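Local coordinates for protein DotI (Legionella pneumophila, PDB 3WZ4) that is an inner-membrane protein, here its periplasmic domain, that probably forms part of a complex essential for type IVB secretion, at residues 68-79 against 90-100; 110-118 against 129-139. One frame throughout, in Å; residues are numbered along the deposited sequence.

Interaction 1: 68-79 against 90-100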
loop_
_atom_site.group_PDB
_atom_site.type_symbol
_atom_site.label_atom_id
_atom_site.label_comp_id
_atom_site.label_asym_id
_atom_site.label_seq_id
_atom_site.Cartn_x
_atom_site.Cartn_y
_atom_site.Cartn_z
ATOM N N VAL A 68 -4.165 12.412 6.226
ATOM C CA VAL A 68 -4.041 11.834 4.895
ATOM C C VAL A 68 -5.143 10.819 4.617
ATOM O O VAL A 68 -5.438 9.962 5.449
ATOM C CB VAL A 68 -2.672 11.163 4.700
ATOM C CG1 VAL A 68 -2.473 10.793 3.239
ATOM C CG2 VAL A 68 -1.565 12.089 5.170
ATOM N N SER A 69 -5.752 10.928 3.441
ATOM C CA SER A 69 -6.773 9.985 3.008
ATOM C C SER A 69 -6.606 9.705 1.523
ATOM O O SER A 69 -5.826 10.374 0.845
ATOM C CB SER A 69 -8.174 10.535 3.288
ATOM O OG SER A 69 -8.428 11.699 2.520
ATOM N N ALA A 70 -7.332 8.715 1.021
ATOM C CA ALA A 70 -7.249 8.362 -0.392
ATOM C C ALA A 70 -8.454 7.557 -0.859
ATOM O O ALA A 70 -9.109 6.877 -0.071
ATOM C CB ALA A 70 -5.961 7.600 -0.676
ATOM N N VAL A 71 -8.738 7.643 -2.153
ATOM C CA VAL A 71 -9.802 6.857 -2.759
ATOM C C VAL A 71 -9.310 6.301 -4.085
ATOM O O VAL A 71 -8.480 6.921 -4.754
ATOM C CB VAL A 71 -11.069 7.701 -3.007
ATOM C CG1 VAL A 71 -11.636 8.220 -1.689
ATOM C CG2 VAL A 71 -10.766 8.850 -3.957
ATOM N N ALA A 72 -9.813 5.129 -4.459
ATOM C CA ALA A 72 -9.444 4.519 -5.731
ATOM C C ALA A 72 -10.033 5.307 -6.896
ATOM O O ALA A 72 -11.228 5.598 -6.917
ATOM C CB ALA A 72 -9.907 3.071 -5.781
ATOM N N THR A 73 -9.183 5.657 -7.856
ATOM C CA THR A 73 -9.610 6.410 -9.032
ATOM C C THR A 73 -10.208 5.490 -10.090
ATOM O O THR A 73 -11.204 5.827 -10.732
ATOM C CB THR A 73 -8.438 7.204 -9.641
ATOM O OG1 THR A 73 -8.283 8.436 -8.926
ATOM C CG2 THR A 73 -8.697 7.509 -11.109
ATOM N N ARG A 74 -9.591 4.328 -10.265
ATOM C CA ARG A 74 -10.111 3.295 -11.151
ATOM C C ARG A 74 -9.905 1.926 -10.516
ATOM O O ARG A 74 -9.198 1.799 -9.515
ATOM C CB ARG A 74 -9.439 3.370 -12.526
ATOM C CG ARG A 74 -10.045 4.431 -13.433
ATOM C CD ARG A 74 -9.036 5.015 -14.411
ATOM N NE ARG A 74 -8.819 4.181 -15.592
ATOM C CZ ARG A 74 -9.746 3.926 -16.511
ATOM N NH1 ARG A 74 -10.970 4.418 -16.375
ATOM N NH2 ARG A 74 -9.457 3.167 -17.560
ATOM N N ALA A 75 -10.533 0.907 -11.088
ATOM C CA ALA A 75 -10.394 -0.448 -10.571
ATOM C C ALA A 75 -8.952 -0.929 -10.701
ATOM O O ALA A 75 -8.256 -0.576 -11.657
ATOM C CB ALA A 75 -11.340 -1.393 -11.296
ATOM N N PRO A 76 -8.496 -1.726 -9.726
ATOM C CA PRO A 76 -7.158 -2.318 -9.788
ATOM C C PRO A 76 -7.098 -3.376 -10.880
ATOM O O PRO A 76 -8.088 -4.071 -11.111
ATOM C CB PRO A 76 -7.001 -2.967 -8.411
ATOM C CG PRO A 76 -8.393 -3.248 -7.968
ATOM C CD PRO A 76 -9.215 -2.109 -8.498
ATOM N N ILE A 77 -5.954 -3.489 -11.545
ATOM C CA ILE A 77 -5.796 -4.471 -12.610
ATOM C C ILE A 77 -4.562 -5.336 -12.392
ATOM O O ILE A 77 -3.565 -4.885 -11.829
ATOM C CB ILE A 77 -5.686 -3.796 -13.995
ATOM C CG1 ILE A 77 -4.458 -2.886 -14.047
ATOM C CG2 ILE A 77 -6.953 -3.012 -14.318
ATOM C CD1 ILE A 77 -4.312 -2.134 -15.356
ATOM N N ILE A 78 -4.642 -6.587 -12.828
ATOM C CA ILE A 78 -3.484 -7.468 -12.814
ATOM C C ILE A 78 -2.699 -7.266 -14.102
ATOM O O ILE A 78 -3.181 -7.594 -15.184
ATOM C CB ILE A 78 -3.900 -8.941 -12.688
ATOM C CG1 ILE A 78 -4.591 -9.178 -11.343
ATOM C CG2 ILE A 78 -2.692 -9.861 -12.841
ATOM C CD1 ILE A 78 -5.258 -10.528 -11.234
ATOM N N LEU A 79 -1.503 -6.699 -13.984
ATOM C CA LEU A 79 -0.637 -6.490 -15.137
ATOM C C LEU A 79 -0.047 -7.817 -15.591
ATOM O O LEU A 79 0.159 -8.049 -16.784
ATOM C CB LEU A 79 0.495 -5.519 -14.792
ATOM C CG LEU A 79 0.115 -4.106 -14.338
ATOM C CD1 LEU A 79 1.362 -3.325 -13.965
ATOM C CD2 LEU A 79 -0.675 -3.374 -15.420
ATOM N N TRP A 90 1.349 -11.907 -8.210
ATOM C CA TRP A 90 0.491 -11.017 -8.977
ATOM C C TRP A 90 1.078 -9.620 -8.975
ATOM O O TRP A 90 1.406 -9.081 -7.917
ATOM C CB TRP A 90 -0.900 -10.919 -8.344
ATOM C CG TRP A 90 -1.698 -12.180 -8.335
ATOM C CD1 TRP A 90 -2.651 -12.555 -9.241
ATOM C CD2 TRP A 90 -1.642 -13.222 -7.357
ATOM N NE1 TRP A 90 -3.182 -13.771 -8.890
ATOM C CE2 TRP A 90 -2.579 -14.203 -7.738
ATOM C CE3 TRP A 90 -0.887 -13.422 -6.197
ATOM C CZ2 TRP A 90 -2.779 -15.369 -7.003
ATOM C CZ3 TRP A 90 -1.086 -14.581 -5.469
ATOM C CH2 TRP A 90 -2.024 -15.539 -5.875
ATOM N N ARG A 91 1.212 -9.022 -10.152
ATOM C CA ARG A 91 1.592 -7.617 -10.228
ATOM C C ARG A 91 0.329 -6.787 -10.424
ATOM O O ARG A 91 -0.295 -6.823 -11.485
ATOM C CB ARG A 91 2.602 -7.377 -11.352
ATOM C CG ARG A 91 3.561 -6.230 -11.063
ATOM C CD ARG A 91 4.669 -6.126 -12.104
ATOM N NE ARG A 91 5.550 -7.294 -12.110
ATOM C CZ ARG A 91 6.623 -7.429 -11.336
ATOM N NH1 ARG A 91 6.955 -6.472 -10.481
ATOM N NH2 ARG A 91 7.365 -8.524 -11.417
ATOM N N VAL A 92 -0.049 -6.052 -9.381
ATOM C CA VAL A 92 -1.299 -5.298 -9.373
ATOM C C VAL A 92 -1.090 -3.787 -9.389
ATOM O O VAL A 92 -0.261 -3.256 -8.654
ATOM C CB VAL A 92 -2.152 -5.661 -8.142
ATOM C CG1 VAL A 92 -3.335 -4.716 -8.013
ATOM C CG2 VAL A 92 -2.613 -7.112 -8.226
ATOM N N GLN A 93 -1.864 -3.100 -10.221
ATOM C CA GLN A 93 -1.743 -1.658 -10.365
ATOM C C GLN A 93 -3.089 -0.971 -10.161
ATOM O O GLN A 93 -4.121 -1.457 -10.624
ATOM C CB GLN A 93 -1.183 -1.315 -11.743
ATOM C CG GLN A 93 -0.909 0.162 -11.946
ATOM C CD GLN A 93 -0.183 0.440 -13.243
ATOM O OE1 GLN A 93 1.042 0.337 -13.315
ATOM N NE2 GLN A 93 -0.937 0.781 -14.284
HETATM N N MSE A 94 -3.070 0.159 -9.462
HETATM C CA MSE A 94 -4.288 0.919 -9.205
HETATM C C MSE A 94 -3.975 2.399 -9.034
HETATM O O MSE A 94 -3.072 2.762 -8.284
HETATM C CB MSE A 94 -5.006 0.392 -7.958
HETATM C CG MSE A 94 -6.441 0.893 -7.816
HETATM SE SE MSE A 94 -7.345 0.245 -6.209
HETATM C CE MSE A 94 -6.360 1.289 -4.888
ATOM N N PRO A 95 -4.719 3.259 -9.743
ATOM C CA PRO A 95 -4.585 4.709 -9.592
ATOM C C PRO A 95 -5.413 5.210 -8.411
ATOM O O PRO A 95 -6.495 4.686 -8.153
ATOM C CB PRO A 95 -5.166 5.240 -10.902
ATOM C CG PRO A 95 -6.220 4.243 -11.252
ATOM C CD PRO A 95 -5.710 2.900 -10.772
ATOM N N ILE A 96 -4.910 6.213 -7.703
ATOM C CA ILE A 96 -5.611 6.738 -6.538
ATOM C C ILE A 96 -5.547 8.258 -6.478
ATOM O O ILE A 96 -4.682 8.880 -7.096
ATOM C CB ILE A 96 -5.024 6.174 -5.220
ATOM C CG1 ILE A 96 -3.568 6.615 -5.051
ATOM C CG2 ILE A 96 -5.133 4.661 -5.183
ATOM C CD1 ILE A 96 -2.912 6.095 -3.785
ATOM N N LEU A 97 -6.473 8.847 -5.729
ATOM C CA LEU A 97 -6.432 10.274 -5.443
ATOM C C LEU A 97 -6.133 10.483 -3.963
ATOM O O LEU A 97 -6.968 10.194 -3.109
ATOM C CB LEU A 97 -7.758 10.942 -5.808
ATOM C CG LEU A 97 -7.807 12.452 -5.559
ATOM C CD1 LEU A 97 -6.782 13.166 -6.433
ATOM C CD2 LEU A 97 -9.209 13.005 -5.794
ATOM N N VAL A 98 -4.940 10.983 -3.662
ATOM C CA VAL A 98 -4.531 11.187 -2.279
ATOM C C VAL A 98 -4.818 12.620 -1.841
ATOM O O VAL A 98 -4.603 13.563 -2.602
ATOM C CB VAL A 98 -3.032 10.877 -2.080
ATOM C CG1 VAL A 98 -2.649 11.012 -0.619
ATOM C CG2 VAL A 98 -2.706 9.477 -2.586
ATOM N N THR A 99 -5.310 12.772 -0.615
ATOM C CA THR A 99 -5.627 14.086 -0.066
ATOM C C THR A 99 -4.880 14.359 1.241
ATOM O O THR A 99 -5.020 13.621 2.214
ATOM C CB THR A 99 -7.140 14.237 0.180
ATOM O OG1 THR A 99 -7.841 14.114 -1.063
ATOM C CG2 THR A 99 -7.453 15.589 0.800
ATOM N N TYR A 100 -4.078 15.421 1.245
ATOM C CA TYR A 100 -3.422 15.910 2.451
ATOM C C TYR A 100 -4.104 17.205 2.872
ATOM O O TYR A 100 -4.103 18.177 2.117
ATOM C CB TYR A 100 -1.945 16.192 2.176
ATOM C CG TYR A 100 -1.137 14.993 1.734
ATOM C CD1 TYR A 100 -1.150 14.570 0.411
ATOM C CD2 TYR A 100 -0.342 14.295 2.638
ATOM C CE1 TYR A 100 -0.404 13.479 0.000
ATOM C CE2 TYR A 100 0.408 13.202 2.236
ATOM C CZ TYR A 100 0.371 12.799 0.916
ATOM O OH TYR A 100 1.113 11.714 0.508
HETATM O O HOH W 1 -7.300 13.900 3.796
HETATM O O HOH W 2 -5.891 9.002 -9.781
#
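Met94, a selenomethionine, reaches from the middle of strand 90-100 to the irregular loop that interrupts its partner between Ala72 and Ile77. Its CB lies 3.9 Å from CB of Pro76. With CG anti to the backbone N (chi1 -166°), the chain runs beside the proline ring and in the same direction; CG passes 3.4 Å from the carbonyl O of Arg74. SE then settles between two partners, 3.8 Å from both Pro76 CD and Ala72 CB, and a bend at chi3 (71°) brings CE back to the same alanine methyl. The long, flexible, unbranched chain of methionine, SE standing in for its sulfur, suits this place because it can follow the uneven wall where the loop leaves the sheet.

To one side of the loop Ser69 and Val71 form antiparallel hydrogen-bonded pairs with Thr99 and Leu97; to the other Ile77 pairs in the same way with Gln93, the register having shifted by two residues. Pro95 has no N-H to give, but its O accepts from Thr73 N at 2.9 Å, the donor standing above the carbonyl plane. Its ring lies against Arg74.

At the far end the branched Val68 serves the Tyr100 ring twice: CG1 lies over one face, 4.2 Å from the centroid, a CH-pi contact, and CG2 is 3.6 Å from CD2. Val61 of helix 57-63 packs on both residues. At the other end Ile78 CD1 meets Trp90 CD1, while the indole NE1 hydrogen-bonds to Asp7. Helix 7-21 covers Met94 and Val92 through Asn15, Ala18 and Ala14. The chemistry implies a hairpin held by its main chain, with apolar side chains bridging the interval where regular pairing lapses.

Interaction 2: 110-118 against 129-139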
loop_
_atom_site.group_PDB
_atom_site.type_symbol
_atom_site.label_atom_id
_atom_site.label_comp_id
_atom_site.label_asym_id
_atom_site.label_seq_id
_atom_site.Cartn_x
_atom_site.Cartn_y
_atom_site.Cartn_z
ATOM N N ASN A 110 -2.807 12.808 -7.786
ATOM C CA ASN A 110 -3.160 11.603 -8.523
ATOM C C ASN A 110 -1.942 10.700 -8.618
ATOM O O ASN A 110 -0.963 11.034 -9.284
ATOM C CB ASN A 110 -3.675 11.935 -9.924
ATOM C CG ASN A 110 -4.989 12.687 -9.900
ATOM O OD1 ASN A 110 -6.034 12.129 -9.560
ATOM N ND2 ASN A 110 -4.947 13.961 -10.272
ATOM N N ASN A 111 -1.999 9.561 -7.939
ATOM C CA ASN A 111 -0.891 8.617 -7.954
ATOM C C ASN A 111 -1.292 7.272 -8.539
ATOM O O ASN A 111 -2.471 6.921 -8.570
ATOM C CB ASN A 111 -0.329 8.419 -6.541
ATOM C CG ASN A 111 0.364 9.658 -6.009
ATOM O OD1 ASN A 111 1.088 10.339 -6.734
ATOM N ND2 ASN A 111 0.146 9.956 -4.731
ATOM N N VAL A 112 -0.300 6.528 -9.009
ATOM C CA VAL A 112 -0.511 5.149 -9.413
ATOM C C VAL A 112 0.304 4.239 -8.505
ATOM O O VAL A 112 1.515 4.404 -8.376
ATOM C CB VAL A 112 -0.093 4.911 -10.870
ATOM C CG1 VAL A 112 -0.523 3.524 -11.320
ATOM C CG2 VAL A 112 -0.703 5.970 -11.763
ATOM N N VAL A 113 -0.371 3.296 -7.860
ATOM C CA VAL A 113 0.306 2.339 -6.996
ATOM C C VAL A 113 0.527 1.030 -7.747
ATOM O O VAL A 113 -0.390 0.492 -8.367
ATOM C CB VAL A 113 -0.503 2.060 -5.714
ATOM C CG1 VAL A 113 0.214 1.042 -4.845
ATOM C CG2 VAL A 113 -0.744 3.351 -4.942
ATOM N N THR A 114 1.755 0.527 -7.703
ATOM C CA THR A 114 2.055 -0.758 -8.313
ATOM C C THR A 114 2.620 -1.696 -7.257
ATOM O O THR A 114 3.599 -1.374 -6.582
ATOM C CB THR A 114 3.038 -0.616 -9.487
ATOM O OG1 THR A 114 2.612 0.456 -10.336
ATOM C CG2 THR A 114 3.091 -1.903 -10.295
HETATM N N MSE A 115 1.988 -2.853 -7.110
HETATM C CA MSE A 115 2.355 -3.800 -6.068
HETATM C C MSE A 115 2.719 -5.163 -6.644
HETATM O O MSE A 115 2.061 -5.662 -7.560
HETATM C CB MSE A 115 1.204 -3.963 -5.070
HETATM C CG MSE A 115 0.867 -2.711 -4.271
HETATM SE SE MSE A 115 -0.890 -2.818 -3.407
HETATM C CE MSE A 115 -2.013 -2.403 -4.950
ATOM N N LEU A 116 3.775 -5.758 -6.109
ATOM C CA LEU A 116 4.054 -7.161 -6.366
ATOM C C LEU A 116 3.532 -7.958 -5.180
ATOM O O LEU A 116 3.972 -7.765 -4.049
ATOM C CB LEU A 116 5.553 -7.404 -6.572
ATOM C CG LEU A 116 5.966 -8.866 -6.768
ATOM C CD1 LEU A 116 5.324 -9.447 -8.018
ATOM C CD2 LEU A 116 7.482 -9.005 -6.828
ATOM N N ILE A 117 2.573 -8.836 -5.437
ATOM C CA ILE A 117 1.966 -9.629 -4.378
ATOM C C ILE A 117 2.332 -11.099 -4.542
ATOM O O ILE A 117 2.242 -11.648 -5.641
ATOM C CB ILE A 117 0.432 -9.460 -4.373
ATOM C CG1 ILE A 117 0.067 -8.015 -4.030
ATOM C CG2 ILE A 117 -0.218 -10.435 -3.399
ATOM C CD1 ILE A 117 -1.419 -7.745 -4.029
ATOM N N THR A 118 2.758 -11.730 -3.453
ATOM C CA THR A 118 3.175 -13.125 -3.508
ATOM C C THR A 118 2.510 -13.981 -2.436
ATOM O O THR A 118 2.221 -13.513 -1.336
ATOM C CB THR A 118 4.702 -13.260 -3.367
ATOM O OG1 THR A 118 5.101 -12.838 -2.059
ATOM C CG2 THR A 118 5.409 -12.402 -4.405
ATOM N N ILE A 129 -1.193 -14.252 1.564
ATOM C CA ILE A 129 -0.489 -13.423 0.595
ATOM C C ILE A 129 0.059 -12.177 1.276
ATOM O O ILE A 129 -0.446 -11.758 2.318
ATOM C CB ILE A 129 -1.407 -12.990 -0.569
ATOM C CG1 ILE A 129 -2.677 -12.328 -0.026
ATOM C CG2 ILE A 129 -1.750 -14.177 -1.462
ATOM C CD1 ILE A 129 -3.557 -11.730 -1.097
ATOM N N GLY A 130 1.095 -11.594 0.678
ATOM C CA GLY A 130 1.692 -10.372 1.181
ATOM C C GLY A 130 2.351 -9.566 0.080
ATOM O O GLY A 130 2.694 -10.100 -0.976
ATOM N N ILE A 131 2.531 -8.273 0.326
ATOM C CA ILE A 131 3.172 -7.388 -0.638
ATOM C C ILE A 131 4.690 -7.461 -0.521
ATOM O O ILE A 131 5.244 -7.266 0.562
ATOM C CB ILE A 131 2.717 -5.934 -0.438
ATOM C CG1 ILE A 131 1.214 -5.810 -0.712
ATOM C CG2 ILE A 131 3.515 -4.992 -1.330
ATOM C CD1 ILE A 131 0.618 -4.490 -0.267
ATOM N N SER A 132 5.356 -7.752 -1.637
ATOM C CA SER A 132 6.817 -7.810 -1.677
ATOM C C SER A 132 7.422 -6.506 -2.194
ATOM O O SER A 132 8.560 -6.169 -1.876
ATOM C CB SER A 132 7.292 -8.984 -2.538
ATOM O OG SER A 132 7.129 -10.212 -1.848
ATOM N N GLN A 133 6.657 -5.777 -2.997
ATOM C CA GLN A 133 7.112 -4.488 -3.496
ATOM C C GLN A 133 5.952 -3.513 -3.595
ATOM O O GLN A 133 4.880 -3.853 -4.091
ATOM C CB GLN A 133 7.804 -4.626 -4.854
ATOM C CG GLN A 133 8.444 -3.330 -5.332
ATOM C CD GLN A 133 9.146 -3.473 -6.668
ATOM O OE1 GLN A 133 8.575 -3.982 -7.630
ATOM N NE2 GLN A 133 10.393 -3.018 -6.732
ATOM N N PHE A 134 6.186 -2.298 -3.115
ATOM C CA PHE A 134 5.178 -1.254 -3.102
ATOM C C PHE A 134 5.759 -0.024 -3.794
ATOM O O PHE A 134 6.653 0.632 -3.263
ATOM C CB PHE A 134 4.803 -0.924 -1.658
ATOM C CG PHE A 134 3.531 -0.135 -1.520
ATOM C CD1 PHE A 134 3.539 1.246 -1.635
ATOM C CD2 PHE A 134 2.329 -0.774 -1.257
ATOM C CE1 PHE A 134 2.373 1.974 -1.496
ATOM C CE2 PHE A 134 1.158 -0.050 -1.119
ATOM C CZ PHE A 134 1.180 1.324 -1.237
ATOM N N VAL A 135 5.264 0.277 -4.987
ATOM C CA VAL A 135 5.794 1.396 -5.757
ATOM C C VAL A 135 4.731 2.450 -6.041
ATOM O O VAL A 135 3.637 2.135 -6.511
ATOM C CB VAL A 135 6.427 0.926 -7.074
ATOM C CG1 VAL A 135 6.855 2.119 -7.912
ATOM C CG2 VAL A 135 7.614 0.009 -6.792
ATOM N N VAL A 136 5.061 3.703 -5.746
ATOM C CA VAL A 136 4.151 4.815 -5.985
ATOM C C VAL A 136 4.721 5.745 -7.048
ATOM O O VAL A 136 5.921 6.019 -7.067
ATOM C CB VAL A 136 3.896 5.622 -4.695
ATOM C CG1 VAL A 136 2.981 6.807 -4.981
ATOM C CG2 VAL A 136 3.302 4.729 -3.613
ATOM N N GLY A 137 3.856 6.222 -7.936
ATOM C CA GLY A 137 4.259 7.157 -8.969
ATOM C C GLY A 137 3.098 8.047 -9.360
ATOM O O GLY A 137 1.965 7.804 -8.945
ATOM N N PRO A 138 3.372 9.089 -10.156
ATOM C CA PRO A 138 2.325 10.004 -10.616
ATOM C C PRO A 138 1.563 9.456 -11.815
ATOM O O PRO A 138 1.944 8.414 -12.361
ATOM C CB PRO A 138 3.121 11.237 -11.041
ATOM C CG PRO A 138 4.411 10.671 -11.524
ATOM C CD PRO A 138 4.712 9.529 -10.588
ATOM N N ALA A 139 0.500 10.157 -12.206
ATOM C CA ALA A 139 -0.276 9.823 -13.398
ATOM C C ALA A 139 -0.237 8.337 -13.729
ATOM O O ALA A 139 -0.606 7.922 -14.823
ATOM C CB ALA A 139 0.191 10.651 -14.590
HETATM O O HOH W 3 0.227 13.007 -11.431
HETATM O O HOH W 4 3.317 2.712 -9.565
HETATM O O HOH W 5 5.737 -3.101 -7.899
#
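Thr114 and Val135 exchange two short backbone hydrogen bonds, Thr114 N to Val135 O at 2.7 Å (172° at the hydrogen) and Val135 N to Thr114 O at 2.8 Å. Farther along, Ser132 N donates to Leu116 O at 2.8 Å and Leu116 N to Gln133 O, so two residues face one, a classic beta bulge. Beyond it Thr118 and Gly130 pair, both N-to-O distances being 3.0 Å. Ser132 OG has its main partners in Glu43 and Thr41; its bond with Thr118 OG1 is weak. A water donates to both Val112 O and Val135 O.

Packing follows on the face of Val113, Met115 and Phe134. Val113 CG1, anti to the backbone N (chi1 179°), sits over one face of the Phe134 ring, 3.7 Å from CZ. Selenomethionine Met115 lies obliquely on the same side, its flexible length following the ring: CG is 3.9 Å from Phe134 CD2, and SE makes a Met-aromatic contact while also touching Ile131 CD1.

Helix 7-21 lies against Met115, Ile117 and Ile131; helix 42-54 sends Phe48 edge-to-face to Phe134 and Gln47 to accept from Phe134 N; strand 87-101 flanks 110-118 along the sheet.

Overall arrangement
Interactions 1 and 2 are successive antiparallel hairpins of one sheet, joined where strands 87-101 and 106-119 lie side by side: Ile96 N probably bonds to Asn111 O, and Trp90 N to Ile117 O. In each, the side facing helix 7-21 is largely buried and apolar, with Val92 and Met94 in interaction 1 and Met115, Ile117 and Ile131 in interaction 2. The surface parts differ: the exposed loop Thr73 to Ala75 against the exposed Val135, Val136 and Pro138 end of 129-138, one of the two outermost strands of the sheet within this chain. Register shifts by two across that loop, by one in interaction 2. A helix-backed curved sheet is consistent with the NTF2-like clan.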